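PDB 4IGW: kirola from Actinidia deliciosa, which belongs to the major latex protein branch of the Bet v 1 family, is a kiwifruit allergen, and probably binds small hydrophobic ligands in an internal cavity. Local coordinates for residues Met93-Thr98 with Asp126-Asn131. Sequence-based numbering, arbitrary orientation.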
loop_
_atom_site.group_PDB
_atom_site.type_symbol
_atom_site.label_atom_id
_atom_site.label_comp_id
_atom_site.label_asym_id
_atom_site.label_seq_id
_atom_site.Cartn_x
_atom_site.Cartn_y
_atom_site.Cartn_z
ATOM N N MET A 93 -1.318 -14.048 1.478
ATOM C CA MET A 93 -1.309 -14.900 2.667
ATOM C C MET A 93 -1.072 -16.359 2.329
ATOM O O MET A 93 -0.883 -17.182 3.196
ATOM C CB MET A 93 -2.612 -14.750 3.458
ATOM C CG MET A 93 -2.842 -13.367 3.998
ATOM S SD MET A 93 -1.623 -12.950 5.233
ATOM C CE MET A 93 -0.387 -12.136 4.255
ATOM N N GLU A 94 -1.097 -16.669 1.047
ATOM C CA GLU A 94 -0.655 -17.972 0.533
ATOM C C GLU A 94 0.836 -18.154 0.712
ATOM O O GLU A 94 1.269 -19.270 0.895
ATOM C CB GLU A 94 -0.914 -18.073 -0.965
ATOM C CG GLU A 94 -2.317 -17.692 -1.388
ATOM C CD GLU A 94 -3.231 -18.893 -1.602
ATOM O OE1 GLU A 94 -3.941 -18.944 -2.668
ATOM O OE2 GLU A 94 -3.224 -19.763 -0.688
ATOM N N LEU A 95 1.608 -17.068 0.581
ATOM C CA LEU A 95 3.076 -17.094 0.577
ATOM C C LEU A 95 3.612 -16.663 1.926
ATOM O O LEU A 95 4.542 -17.249 2.441
ATOM C CB LEU A 95 3.635 -16.177 -0.534
ATOM C CG LEU A 95 3.272 -16.570 -1.993
ATOM C CD1 LEU A 95 3.714 -15.517 -3.036
ATOM C CD2 LEU A 95 3.842 -17.934 -2.347
ATOM N N TYR A 96 3.028 -15.634 2.508
ATOM C CA TYR A 96 3.571 -15.085 3.753
ATOM C C TYR A 96 2.632 -15.297 4.901
ATOM O O TYR A 96 1.457 -15.179 4.756
ATOM C CB TYR A 96 3.912 -13.591 3.622
ATOM C CG TYR A 96 4.680 -13.281 2.375
ATOM C CD1 TYR A 96 6.056 -13.323 2.346
ATOM C CD2 TYR A 96 4.022 -12.979 1.205
ATOM C CE1 TYR A 96 6.756 -13.065 1.178
ATOM C CE2 TYR A 96 4.725 -12.712 0.040
ATOM C CZ TYR A 96 6.087 -12.750 0.042
ATOM O OH TYR A 96 6.790 -12.488 -1.110
ATOM N N LYS A 97 3.204 -15.589 6.048
ATOM C CA LYS A 97 2.463 -15.783 7.260
ATOM C C LYS A 97 1.912 -14.455 7.756
ATOM O O LYS A 97 0.727 -14.360 8.048
ATOM C CB LYS A 97 3.362 -16.424 8.309
ATOM C CG LYS A 97 2.664 -16.821 9.599
ATOM C CD LYS A 97 3.678 -17.098 10.690
ATOM C CE LYS A 97 2.971 -17.262 12.021
ATOM N NZ LYS A 97 3.872 -17.706 13.154
ATOM N N THR A 98 2.767 -13.444 7.872
ATOM C CA THR A 98 2.326 -12.062 8.113
ATOM C C THR A 98 2.985 -11.133 7.061
ATOM O O THR A 98 4.049 -11.444 6.464
ATOM C CB THR A 98 2.650 -11.570 9.554
ATOM O OG1 THR A 98 4.060 -11.457 9.663
ATOM C CG2 THR A 98 2.122 -12.524 10.645
ATOM N N ASP A 126 12.131 -20.861 1.009
ATOM C CA ASP A 126 12.245 -20.679 -0.439
ATOM C C ASP A 126 11.118 -19.840 -1.081
ATOM O O ASP A 126 10.998 -19.806 -2.302
ATOM C CB ASP A 126 12.306 -22.056 -1.103
ATOM C CG ASP A 126 11.114 -22.934 -0.728
ATOM O OD1 ASP A 126 11.339 -24.032 -0.176
ATOM O OD2 ASP A 126 9.953 -22.514 -0.955
ATOM N N VAL A 127 10.275 -19.200 -0.271
ATOM C CA VAL A 127 9.313 -18.209 -0.762
ATOM C C VAL A 127 10.100 -16.965 -1.250
ATOM O O VAL A 127 11.126 -16.586 -0.700
ATOM C CB VAL A 127 8.222 -17.811 0.335
ATOM C CG1 VAL A 127 7.497 -16.560 -0.075
ATOM C CG2 VAL A 127 7.218 -18.936 0.583
ATOM N N GLU A 128 9.621 -16.334 -2.305
ATOM C CA GLU A 128 10.365 -15.253 -2.916
ATOM C C GLU A 128 10.203 -13.977 -2.123
ATOM O O GLU A 128 9.286 -13.849 -1.317
ATOM C CB GLU A 128 9.857 -15.040 -4.340
ATOM C CG GLU A 128 8.457 -14.419 -4.395
ATOM C CD GLU A 128 7.679 -14.752 -5.662
ATOM O OE1 GLU A 128 6.520 -14.273 -5.735
ATOM O OE2 GLU A 128 8.200 -15.469 -6.570
ATOM N N GLU A 129 11.081 -13.018 -2.400
ATOM C CA GLU A 129 10.916 -11.669 -1.894
ATOM C C GLU A 129 9.807 -10.978 -2.716
ATOM O O GLU A 129 9.627 -11.236 -3.862
ATOM C CB GLU A 129 12.224 -10.861 -1.954
ATOM C CG GLU A 129 13.466 -11.527 -1.332
ATOM C CD GLU A 129 13.407 -11.720 0.191
ATOM O OE1 GLU A 129 13.219 -10.731 0.959
ATOM O OE2 GLU A 129 13.580 -12.889 0.609
ATOM N N PRO A 130 9.048 -10.079 -2.094
ATOM C CA PRO A 130 7.914 -9.387 -2.785
ATOM C C PRO A 130 8.352 -8.255 -3.712
ATOM O O PRO A 130 7.797 -7.183 -3.679
ATOM C CB PRO A 130 7.088 -8.832 -1.618
ATOM C CG PRO A 130 8.095 -8.626 -0.533
ATOM C CD PRO A 130 9.128 -9.734 -0.663
ATOM N N ASN A 131 9.371 -8.461 -4.514
ATOM C CA ASN A 131 9.746 -7.420 -5.498
ATOM C C ASN A 131 8.624 -7.033 -6.455
ATOM O O ASN A 131 8.416 -5.856 -6.740
ATOM C CB ASN A 131 10.955 -7.868 -6.302
ATOM C CG ASN A 131 12.242 -7.828 -5.476
ATOM O OD1 ASN A 131 12.822 -8.873 -5.145
ATOM N ND2 ASN A 131 12.685 -6.610 -5.132
#
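The hydroxyl of Tyr-96 meets the backbone of the loop at Glu-128, where OH donates a hydrogen bond to the carbonyl O at 2.9 Å. The hydroxyl approaches the carbonyl at a C=O...donor angle of 139° and stands 40° above the carbonyl plane, not on a lone pair. Relative to the phenol, the acceptor sits at the ring edge, near the ring plane. Pro-130 adds a second, apolar neighbour to the same oxygen, its CD lying 3.6 Å from Tyr-96 OH; the proline N is also near but has no hydrogen to give.

Val-127, one residue before Glu-128, makes the apolar part of the contact. A chi1 of 165° places CG1 anti to the backbone N and turns it to Tyr-96 CE1 at 3.8 Å and Leu-95 CB at 3.9 Å; a single methyl thus packs against both the tyrosine ring and the leucine side chain, while CG2 rests 3.7 Å from Leu-95 O. Contact at the margin is looser, with Leu-95 CD1 4.1 Å from Glu-128 OE1.

Further out, backbone hydrogen bonds pair Leu-95 with Leu-123, and Lys-97 and Thr-98 both face Glu-121, a classic beta bulge. Phe-99 packs edge-to-face with Tyr-96 and also touches Pro-130. On the loop, Glu-129 hydrogen-bonds Tyr-120 OH through OE1 and forms a salt bridge with Lys-122 through OE2.

The contact thus joins the start of strand 96-106 to the loop entering the long C-terminal helix 131-147 of the Bet v 1 fold. Its chemistry implies a mainly apolar junction in which a single phenol-to-carbonyl bond supplies the directional link between the segments.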